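FAA hydrolase family protein (Pseudomonas aeruginosa, PDB 6J5Y) probably hydrolyses fumarylpyruvate to fumarate and pyruvate, working with a bound manganese ion as a metal-dependent member of the fumarylacetoacetate hydrolase superfamily. Local coordinates at residues R31-H36 and S171-L176; S139-P144 and L226-V231; L161-E166 and R212-L217. All blocks are in the same frame, centred on the assembly; numbering follows the deposited sequence.

Contact 1 of 3, residues R31-H36 and S171-L176; sequences RNYAAH and SDIDQL. With PYR (pyruvic acid), chain B.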
loop_
_atom_site.group_PDB
_atom_site.type_symbol
_atom_site.label_atom_id
_atom_site.label_comp_id
_atom_site.label_asym_id
_atom_site.label_seq_id
_atom_site.Cartn_x
_atom_site.Cartn_y
_atom_site.Cartn_z
ATOM N N ARG A 31 8.654 -3.029 -6.706
ATOM C CA ARG A 31 8.877 -3.754 -7.987
ATOM C C ARG A 31 8.323 -5.175 -7.869
ATOM O O ARG A 31 9.089 -6.144 -8.109
ATOM C CB ARG A 31 10.369 -3.750 -8.361
ATOM C CG ARG A 31 10.875 -2.387 -8.808
ATOM C CD ARG A 31 12.366 -2.342 -9.116
ATOM N NE ARG A 31 12.866 -1.007 -8.837
ATOM C CZ ARG A 31 14.102 -0.710 -8.464
ATOM N NH1 ARG A 31 15.006 -1.662 -8.333
ATOM N NH2 ARG A 31 14.425 0.550 -8.223
ATOM N N ASN A 32 7.045 -5.320 -7.490
ATOM C CA ASN A 32 6.441 -6.658 -7.286
ATOM C C ASN A 32 5.506 -7.048 -8.431
ATOM O O ASN A 32 4.805 -8.038 -8.276
ATOM C CB ASN A 32 5.675 -6.764 -5.964
ATOM C CG ASN A 32 5.696 -8.165 -5.399
ATOM O OD1 ASN A 32 6.479 -9.005 -5.844
ATOM N ND2 ASN A 32 4.883 -8.401 -4.377
ATOM N N TYR A 33 5.508 -6.308 -9.537
ATOM C CA TYR A 33 4.782 -6.670 -10.775
ATOM C C TYR A 33 5.797 -6.526 -11.904
ATOM O O TYR A 33 6.371 -5.434 -12.001
ATOM C CB TYR A 33 3.557 -5.778 -10.994
ATOM C CG TYR A 33 2.386 -5.999 -10.062
ATOM C CD1 TYR A 33 2.365 -5.437 -8.798
ATOM C CD2 TYR A 33 1.271 -6.722 -10.457
ATOM C CE1 TYR A 33 1.281 -5.590 -7.950
ATOM C CE2 TYR A 33 0.173 -6.883 -9.619
ATOM C CZ TYR A 33 0.182 -6.319 -8.353
ATOM O OH TYR A 33 -0.873 -6.479 -7.491
ATOM N N ALA A 34 6.016 -7.579 -12.685
ATOM C CA ALA A 34 7.065 -7.622 -13.733
ATOM C C ALA A 34 6.878 -6.433 -14.678
ATOM O O ALA A 34 7.864 -5.733 -14.945
ATOM C CB ALA A 34 7.017 -8.947 -14.471
ATOM N N ALA A 35 5.640 -6.168 -15.113
ATOM C CA ALA A 35 5.322 -5.091 -16.086
ATOM C C ALA A 35 5.734 -3.741 -15.492
ATOM O O ALA A 35 6.330 -2.935 -16.222
ATOM C CB ALA A 35 3.863 -5.135 -16.481
ATOM N N HIS A 36 5.462 -3.494 -14.206
ATOM C CA HIS A 36 5.879 -2.243 -13.508
ATOM C C HIS A 36 7.408 -2.142 -13.405
ATOM O O HIS A 36 7.945 -1.051 -13.689
ATOM C CB HIS A 36 5.254 -2.140 -12.113
ATOM C CG HIS A 36 5.630 -0.881 -11.412
ATOM N ND1 HIS A 36 5.423 0.361 -11.973
ATOM C CD2 HIS A 36 6.221 -0.666 -10.218
ATOM C CE1 HIS A 36 5.867 1.288 -11.141
ATOM N NE2 HIS A 36 6.350 0.682 -10.057
ATOM N N SER A 171 -4.509 -4.491 -13.775
ATOM C CA SER A 171 -3.785 -5.777 -13.717
ATOM C C SER A 171 -4.573 -6.710 -12.816
ATOM O O SER A 171 -5.764 -6.422 -12.565
ATOM C CB SER A 171 -2.368 -5.567 -13.247
ATOM O OG SER A 171 -1.689 -6.810 -13.131
ATOM N N ASP A 172 -3.912 -7.745 -12.308
ATOM C CA ASP A 172 -4.503 -8.762 -11.411
ATOM C C ASP A 172 -3.483 -9.092 -10.318
ATOM O O ASP A 172 -2.284 -9.286 -10.644
ATOM C CB ASP A 172 -4.920 -10.017 -12.180
ATOM C CG ASP A 172 -5.924 -10.828 -11.396
ATOM O OD1 ASP A 172 -5.538 -11.395 -10.359
ATOM O OD2 ASP A 172 -7.104 -10.819 -11.785
ATOM N N ILE A 173 -3.947 -9.228 -9.080
ATOM C CA ILE A 173 -3.050 -9.560 -7.934
ATOM C C ILE A 173 -2.308 -10.867 -8.217
ATOM O O ILE A 173 -1.303 -11.099 -7.550
ATOM C CB ILE A 173 -3.804 -9.606 -6.600
ATOM C CG1 ILE A 173 -4.758 -10.791 -6.489
ATOM C CG2 ILE A 173 -4.512 -8.283 -6.350
ATOM C CD1 ILE A 173 -5.459 -10.862 -5.149
ATOM N N ASP A 174 -2.766 -11.687 -9.170
ATOM C CA ASP A 174 -2.107 -12.984 -9.478
ATOM C C ASP A 174 -0.823 -12.722 -10.278
ATOM O O ASP A 174 -0.082 -13.673 -10.449
ATOM C CB ASP A 174 -3.082 -13.974 -10.125
ATOM C CG ASP A 174 -3.317 -13.753 -11.604
ATOM O OD1 ASP A 174 -2.641 -12.878 -12.175
ATOM O OD2 ASP A 174 -4.189 -14.464 -12.178
ATOM N N GLN A 175 -0.550 -11.467 -10.654
ATOM C CA GLN A 175 0.686 -10.996 -11.333
ATOM C C GLN A 175 1.779 -10.622 -10.313
ATOM O O GLN A 175 2.866 -10.205 -10.755
ATOM C CB GLN A 175 0.358 -9.776 -12.205
ATOM C CG GLN A 175 -0.566 -10.066 -13.377
ATOM C CD GLN A 175 0.035 -11.027 -14.369
ATOM O OE1 GLN A 175 -0.495 -12.105 -14.611
ATOM N NE2 GLN A 175 1.162 -10.650 -14.949
ATOM N N LEU A 176 1.521 -10.723 -9.001
ATOM C CA LEU A 176 2.528 -10.404 -7.950
ATOM C C LEU A 176 3.708 -11.357 -8.148
ATOM O O LEU A 176 3.437 -12.570 -8.305
ATOM C CB LEU A 176 1.931 -10.592 -6.548
ATOM C CG LEU A 176 0.912 -9.548 -6.080
ATOM C CD1 LEU A 176 0.306 -9.964 -4.739
ATOM C CD2 LEU A 176 1.548 -8.176 -5.956
HETATM C C PYR B . 6.346 -0.253 -6.041
HETATM O O PYR B . 5.182 -0.394 -5.612
HETATM O OXT PYR B . 6.789 -0.931 -6.998
HETATM C CA PYR B . 7.105 0.599 -5.400
HETATM O O3 PYR B . 6.631 1.152 -4.400
HETATM C CB PYR B . 8.523 0.938 -5.759
HETATM O O HOH W 1 4.438 -9.853 -12.564
#
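Tyr33 lays its ring against Leu176 and Gln175, and its atoms map the contact from base to tip. With CG anti to the carbonyl carbon (chi1 -71°), the ring leaves CB across the bend of 171-176. CD2 reaches CB of Gln175 at 3.6 Å, while across the ring, on the same side of its plane, CE1 meets CD2 of Leu176 at 3.3 Å, a close apolar approach. That same methyl also lies near CZ and OH, and both approaches to the ring are oblique. At the edge, CE2 has the carbonyl O of Asp172 near the ring plane, 3.6 Å away. Finally the OH passes CA of Ile173 at 3.8 Å. The bend coincides with an Asx turn at Asp172: its OD1 accepts from N of Asp174 (3.0 Å, 160°), and OD1 also takes the N-H of Ala157. The turn closes strand 166-172 and leads into a 3-10 segment that presents Leu176. Tyr33 itself is the N-cap residue of helix 34-39. One residue earlier, Asn32 points its ND2 at Thr201 O and brushes CD2 of Leu176, and its backbone O receives the CA-H of Leu176. The pyruvate pocket adjoins this packing: N of Arg31 donates to OXT of pyruvate at 2.8 Å (164°), and CD2 of His36 approaches the same oxygen edge-on at 3.3 Å.

Contact 2 of 3, residues S139-P144 and L226-V231; sequences SAPIGP and LSVRVV
Two beta sheets of the FAH-type fold pack face to face here, strand 140-147 of the larger mixed sheet against strand 225-231 of the five-stranded one. The geometry supports packing rather than pairing: the axes of the short segments come no closer than 8.0 Å, their directions differ by 136°, and every touching residue is buried. Leu226 does most of the bridging by spreading its two methyls over the opposing backbone. Its CG is anti to the backbone N (chi1 177°), which carries the fork toward the other strand; CD1 then rests 3.8 Å from C of Ile142 and equally far from N of Gly143, so that it lies over the peptide link between them. CD2 packs by the preceding carbonyl, 3.8 Å from O of Pro141. Leu112 of the neighbouring strand 105-116 touches both Leu226 and Val228, extending the apolar layer, and Leu70 of strand 67-71 adjoins Pro141 and Val228. Two residues beyond Leu226, Val228 points to the same side of its strand and meets the proline ring. Of its branches, CG2, anti to the carbonyl carbon, makes the approach, standing 4.1 Å from CB of Pro141.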
loop_
_atom_site.group_PDB
_atom_site.type_symbol
_atom_site.label_atom_id
_atom_site.label_comp_id
_atom_site.label_asym_id
_atom_site.label_seq_id
_atom_site.Cartn_x
_atom_site.Cartn_y
_atom_site.Cartn_z
ATOM N N SER A 139 0.898 9.686 3.130
ATOM C CA SER A 139 1.450 9.033 1.916
ATOM C C SER A 139 0.788 7.678 1.681
ATOM O O SER A 139 1.140 7.050 0.656
ATOM C CB SER A 139 2.947 8.893 1.992
ATOM O OG SER A 139 3.349 8.047 3.050
ATOM N N ALA A 140 -0.154 7.252 2.531
ATOM C CA ALA A 140 -0.792 5.918 2.411
ATOM C C ALA A 140 -2.286 5.971 2.668
ATOM O O ALA A 140 -2.754 5.433 3.666
ATOM C CB ALA A 140 -0.133 4.908 3.323
ATOM N N PRO A 141 -3.081 6.520 1.722
ATOM C CA PRO A 141 -4.530 6.336 1.756
ATOM C C PRO A 141 -4.913 4.852 1.651
ATOM O O PRO A 141 -4.289 4.100 0.916
ATOM C CB PRO A 141 -5.000 7.147 0.536
ATOM C CG PRO A 141 -3.891 8.175 0.334
ATOM C CD PRO A 141 -2.648 7.343 0.575
ATOM N N ILE A 142 -5.966 4.458 2.351
ATOM C CA ILE A 142 -6.421 3.043 2.374
ATOM C C ILE A 142 -7.932 2.988 2.616
ATOM O O ILE A 142 -8.437 3.838 3.365
ATOM C CB ILE A 142 -5.632 2.273 3.450
ATOM C CG1 ILE A 142 -5.877 0.774 3.360
ATOM C CG2 ILE A 142 -5.949 2.810 4.844
ATOM C CD1 ILE A 142 -4.988 -0.026 4.286
ATOM N N GLY A 143 -8.604 2.009 2.000
ATOM C CA GLY A 143 -10.045 1.782 2.162
ATOM C C GLY A 143 -10.341 0.974 3.420
ATOM O O GLY A 143 -9.422 0.578 4.142
ATOM N N PRO A 144 -11.631 0.666 3.671
ATOM C CA PRO A 144 -12.023 -0.283 4.709
ATOM C C PRO A 144 -11.326 -1.646 4.595
ATOM O O PRO A 144 -10.971 -2.088 3.512
ATOM C CB PRO A 144 -13.546 -0.426 4.555
ATOM C CG PRO A 144 -13.892 0.245 3.253
ATOM C CD PRO A 144 -12.793 1.241 2.979
ATOM N N LEU A 226 -11.526 3.013 -3.583
ATOM C CA LEU A 226 -10.777 4.039 -2.817
ATOM C C LEU A 226 -10.790 5.330 -3.628
ATOM O O LEU A 226 -10.135 5.343 -4.674
ATOM C CB LEU A 226 -9.347 3.530 -2.586
ATOM C CG LEU A 226 -8.402 4.492 -1.875
ATOM C CD1 LEU A 226 -8.941 4.848 -0.511
ATOM C CD2 LEU A 226 -7.016 3.886 -1.760
ATOM N N SER A 227 -11.545 6.341 -3.196
ATOM C CA SER A 227 -11.672 7.659 -3.876
ATOM C C SER A 227 -10.806 8.730 -3.191
ATOM O O SER A 227 -11.013 9.040 -1.998
ATOM C CB SER A 227 -13.119 8.075 -3.951
ATOM O OG SER A 227 -13.266 9.345 -4.562
ATOM N N VAL A 228 -9.896 9.340 -3.948
ATOM C CA VAL A 228 -8.977 10.388 -3.424
ATOM C C VAL A 228 -8.950 11.521 -4.445
ATOM O O VAL A 228 -8.759 11.213 -5.623
ATOM C CB VAL A 228 -7.554 9.844 -3.186
ATOM C CG1 VAL A 228 -6.611 10.945 -2.711
ATOM C CG2 VAL A 228 -7.556 8.669 -2.213
ATOM N N ARG A 229 -9.126 12.758 -4.004
ATOM C CA ARG A 229 -8.920 13.966 -4.833
ATOM C C ARG A 229 -7.724 14.725 -4.265
ATOM O O ARG A 229 -7.672 14.946 -3.040
ATOM C CB ARG A 229 -10.157 14.871 -4.864
ATOM C CG ARG A 229 -9.990 16.139 -5.700
ATOM C CD ARG A 229 -11.262 16.967 -5.864
ATOM N NE ARG A 229 -12.247 16.589 -4.857
ATOM C CZ ARG A 229 -13.429 17.159 -4.648
ATOM N NH1 ARG A 229 -14.209 16.676 -3.695
ATOM N NH2 ARG A 229 -13.830 18.197 -5.365
ATOM N N VAL A 230 -6.824 15.122 -5.160
ATOM C CA VAL A 230 -5.628 15.940 -4.848
ATOM C C VAL A 230 -6.047 17.413 -4.793
ATOM O O VAL A 230 -6.610 17.881 -5.788
ATOM C CB VAL A 230 -4.529 15.673 -5.890
ATOM C CG1 VAL A 230 -3.245 16.435 -5.584
ATOM C CG2 VAL A 230 -4.261 14.184 -5.991
ATOM N N VAL A 231 -5.759 18.108 -3.682
ATOM C CA VAL A 231 -6.102 19.548 -3.455
ATOM C C VAL A 231 -4.801 20.341 -3.273
ATOM O O VAL A 231 -3.720 19.760 -3.488
ATOM C CB VAL A 231 -7.092 19.723 -2.278
ATOM C CG1 VAL A 231 -8.376 18.925 -2.511
ATOM C CG2 VAL A 231 -6.482 19.351 -0.937
#

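Contact 3 of 3, residues L161-E166 and R212-L217; sequences LQVDGE and RGERML
This is antiparallel strand pairing in the middle of the five-stranded sheet, where strand 158-163 runs beside strand 215-220, the short segments differing in direction by 161° with axes 4.6 Å apart. Gln162 and Leu217 form a hydrogen-bonded pair: N of Gln162 donates to O of Leu217 at 2.9 Å, and N of Leu217 returns a bond to O of Gln162 at 2.8 Å. On that face their side chains lie alongside each other, CG of Gln162 against CB of Leu217 at 3.7 Å. Val163 and Met216 are the next pair, non-hydrogen-bonded. They point together to the opposite face, where CG2 of Val163 touches CG of Met216 at 3.8 Å; Tyr81 of strand 79-89 packs on both side chains. Past this pair the chain reverses in a beta hairpin, a type I' turn from Val163 to Glu166 leading into strand 166-172. Asp164 and Gly165 occupy its two central positions, both with positive phi. Asp164 still grips the neighbouring strand twice. Its backbone N donates to O of Arg215, and its side chain, with CG anti to the carbonyl carbon (chi1 -69°), swings back so that OD1 accepts from N of Arg215 at 2.9 Å in a nearly straight bond, from above the carboxylate plane. The other oxygen, OD2, comes against the side chain of Glu214, 3.3 Å from its CG and 3.4 Å from its OE2. The two side chains cross at about a right angle, their carboxylate planes 65° apart; OD2 and OE2 are both acceptors and form no bond, and their like charges would probably raise the proton affinity of one of them. OE1 of Glu214 accepts from the backbone N of Glu211.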
loop_
_atom_site.group_PDB
_atom_site.type_symbol
_atom_site.label_atom_id
_atom_site.label_comp_id
_atom_site.label_asym_id
_atom_site.label_seq_id
_atom_site.Cartn_x
_atom_site.Cartn_y
_atom_site.Cartn_z
ATOM N N LEU A 161 -6.787 1.438 -11.265
ATOM C CA LEU A 161 -6.728 2.846 -10.818
ATOM C C LEU A 161 -7.142 3.712 -11.992
ATOM O O LEU A 161 -6.530 3.577 -13.090
ATOM C CB LEU A 161 -5.320 3.224 -10.364
ATOM C CG LEU A 161 -5.220 4.589 -9.685
ATOM C CD1 LEU A 161 -4.039 4.618 -8.745
ATOM C CD2 LEU A 161 -5.096 5.716 -10.688
ATOM N N GLN A 162 -8.137 4.562 -11.776
ATOM C CA GLN A 162 -8.517 5.544 -12.806
ATOM C C GLN A 162 -8.266 6.935 -12.244
ATOM O O GLN A 162 -8.347 7.134 -11.000
ATOM C CB GLN A 162 -9.929 5.274 -13.321
ATOM C CG GLN A 162 -11.010 5.344 -12.261
ATOM C CD GLN A 162 -12.371 5.458 -12.897
ATOM O OE1 GLN A 162 -13.029 6.495 -12.805
ATOM N NE2 GLN A 162 -12.772 4.398 -13.583
ATOM N N VAL A 163 -7.863 7.847 -13.129
ATOM C CA VAL A 163 -7.729 9.280 -12.789
ATOM C C VAL A 163 -8.673 10.034 -13.716
ATOM O O VAL A 163 -8.502 9.914 -14.958
ATOM C CB VAL A 163 -6.276 9.777 -12.907
ATOM C CG1 VAL A 163 -6.196 11.276 -12.695
ATOM C CG2 VAL A 163 -5.351 9.035 -11.939
ATOM N N ASP A 164 -9.610 10.777 -13.129
ATOM C CA ASP A 164 -10.570 11.638 -13.865
ATOM C C ASP A 164 -11.257 10.796 -14.938
ATOM O O ASP A 164 -11.364 11.282 -16.071
ATOM C CB ASP A 164 -9.845 12.841 -14.465
ATOM C CG ASP A 164 -9.351 13.832 -13.423
ATOM O OD1 ASP A 164 -9.935 13.872 -12.318
ATOM O OD2 ASP A 164 -8.406 14.570 -13.729
ATOM N N GLY A 165 -11.640 9.558 -14.598
ATOM C CA GLY A 165 -12.464 8.667 -15.444
ATOM C C GLY A 165 -11.640 7.834 -16.417
ATOM O O GLY A 165 -12.255 6.993 -17.127
ATOM N N GLU A 166 -10.315 8.045 -16.456
ATOM C CA GLU A 166 -9.367 7.427 -17.429
ATOM C C GLU A 166 -8.625 6.297 -16.714
ATOM O O GLU A 166 -8.010 6.573 -15.675
ATOM C CB GLU A 166 -8.336 8.436 -17.952
ATOM C CG GLU A 166 -8.922 9.622 -18.705
ATOM C CD GLU A 166 -9.178 9.452 -20.198
ATOM O OE1 GLU A 166 -8.492 8.607 -20.832
ATOM O OE2 GLU A 166 -10.060 10.183 -20.741
ATOM N N ARG A 212 -3.000 18.856 -8.793
ATOM C CA ARG A 212 -4.085 19.351 -7.907
ATOM C C ARG A 212 -5.384 19.426 -8.709
ATOM O O ARG A 212 -5.357 19.914 -9.866
ATOM C CB ARG A 212 -3.772 20.719 -7.295
ATOM C CG ARG A 212 -2.389 20.820 -6.669
ATOM C CD ARG A 212 -1.510 21.774 -7.444
ATOM N NE ARG A 212 -1.332 23.018 -6.722
ATOM C CZ ARG A 212 -0.934 24.166 -7.260
ATOM N NH1 ARG A 212 -0.678 24.263 -8.556
ATOM N NH2 ARG A 212 -0.793 25.224 -6.484
ATOM N N GLY A 213 -6.489 19.020 -8.086
ATOM C CA GLY A 213 -7.826 19.077 -8.700
ATOM C C GLY A 213 -8.221 17.767 -9.340
ATOM O O GLY A 213 -9.422 17.563 -9.475
ATOM N N GLU A 214 -7.265 16.893 -9.682
ATOM C CA GLU A 214 -7.535 15.551 -10.258
ATOM C C GLU A 214 -8.055 14.593 -9.183
ATOM O O GLU A 214 -7.574 14.646 -8.026
ATOM C CB GLU A 214 -6.287 14.904 -10.864
ATOM C CG GLU A 214 -5.761 15.642 -12.071
ATOM C CD GLU A 214 -4.748 14.853 -12.882
ATOM O OE1 GLU A 214 -3.687 14.514 -12.335
ATOM O OE2 GLU A 214 -5.034 14.582 -14.071
ATOM N N ARG A 215 -8.916 13.675 -9.614
ATOM C CA ARG A 215 -9.604 12.667 -8.777
ATOM C C ARG A 215 -9.081 11.293 -9.188
ATOM O O ARG A 215 -8.969 11.050 -10.402
ATOM C CB ARG A 215 -11.115 12.762 -9.006
ATOM C CG ARG A 215 -11.967 12.792 -7.744
ATOM C CD ARG A 215 -13.331 13.388 -8.045
ATOM N NE ARG A 215 -14.346 12.406 -8.414
ATOM C CZ ARG A 215 -15.360 12.627 -9.246
ATOM N NH1 ARG A 215 -16.237 11.668 -9.487
ATOM N NH2 ARG A 215 -15.488 13.791 -9.861
ATOM N N MET A 216 -8.811 10.426 -8.216
ATOM C CA MET A 216 -8.349 9.032 -8.424
ATOM C C MET A 216 -9.444 8.104 -7.902
ATOM O O MET A 216 -10.049 8.459 -6.870
ATOM C CB MET A 216 -7.066 8.746 -7.639
ATOM C CG MET A 216 -5.816 9.387 -8.217
ATOM S SD MET A 216 -4.434 9.343 -7.026
ATOM C CE MET A 216 -4.894 10.658 -5.899
ATOM N N LEU A 217 -9.664 6.958 -8.560
ATOM C CA LEU A 217 -10.510 5.870 -8.003
ATOM C C LEU A 217 -9.792 4.534 -8.217
ATOM O O LEU A 217 -9.600 4.121 -9.359
ATOM C CB LEU A 217 -11.888 5.905 -8.660
ATOM C CG LEU A 217 -12.962 5.032 -8.011
ATOM C CD1 LEU A 217 -13.351 5.567 -6.643
ATOM C CD2 LEU A 217 -14.177 4.927 -8.923
#

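Contacts 2 and 3 are direct neighbours, their centres 11 Å apart: strands 215-220 and 225-231 pair in the five-stranded sheet, with N of Met216 2.7 Å from O of Val228 in a probable hydrogen bond. Met216 CE also packs on CG2 of Val230. Contact 1 stands farther off, its centre 21 Å from each of the others, but strand 166-172 continues from the hairpin of contact 3 into it, and the nearest atoms of contacts 1 and 3 are about 7 Å apart. Contact 1 alone includes residues of the pyruvate pocket. The manganese ion lies about 8 Å from the side chain of Asn32, 10 Å from that of Leu161 and 11 Å from that of Pro141.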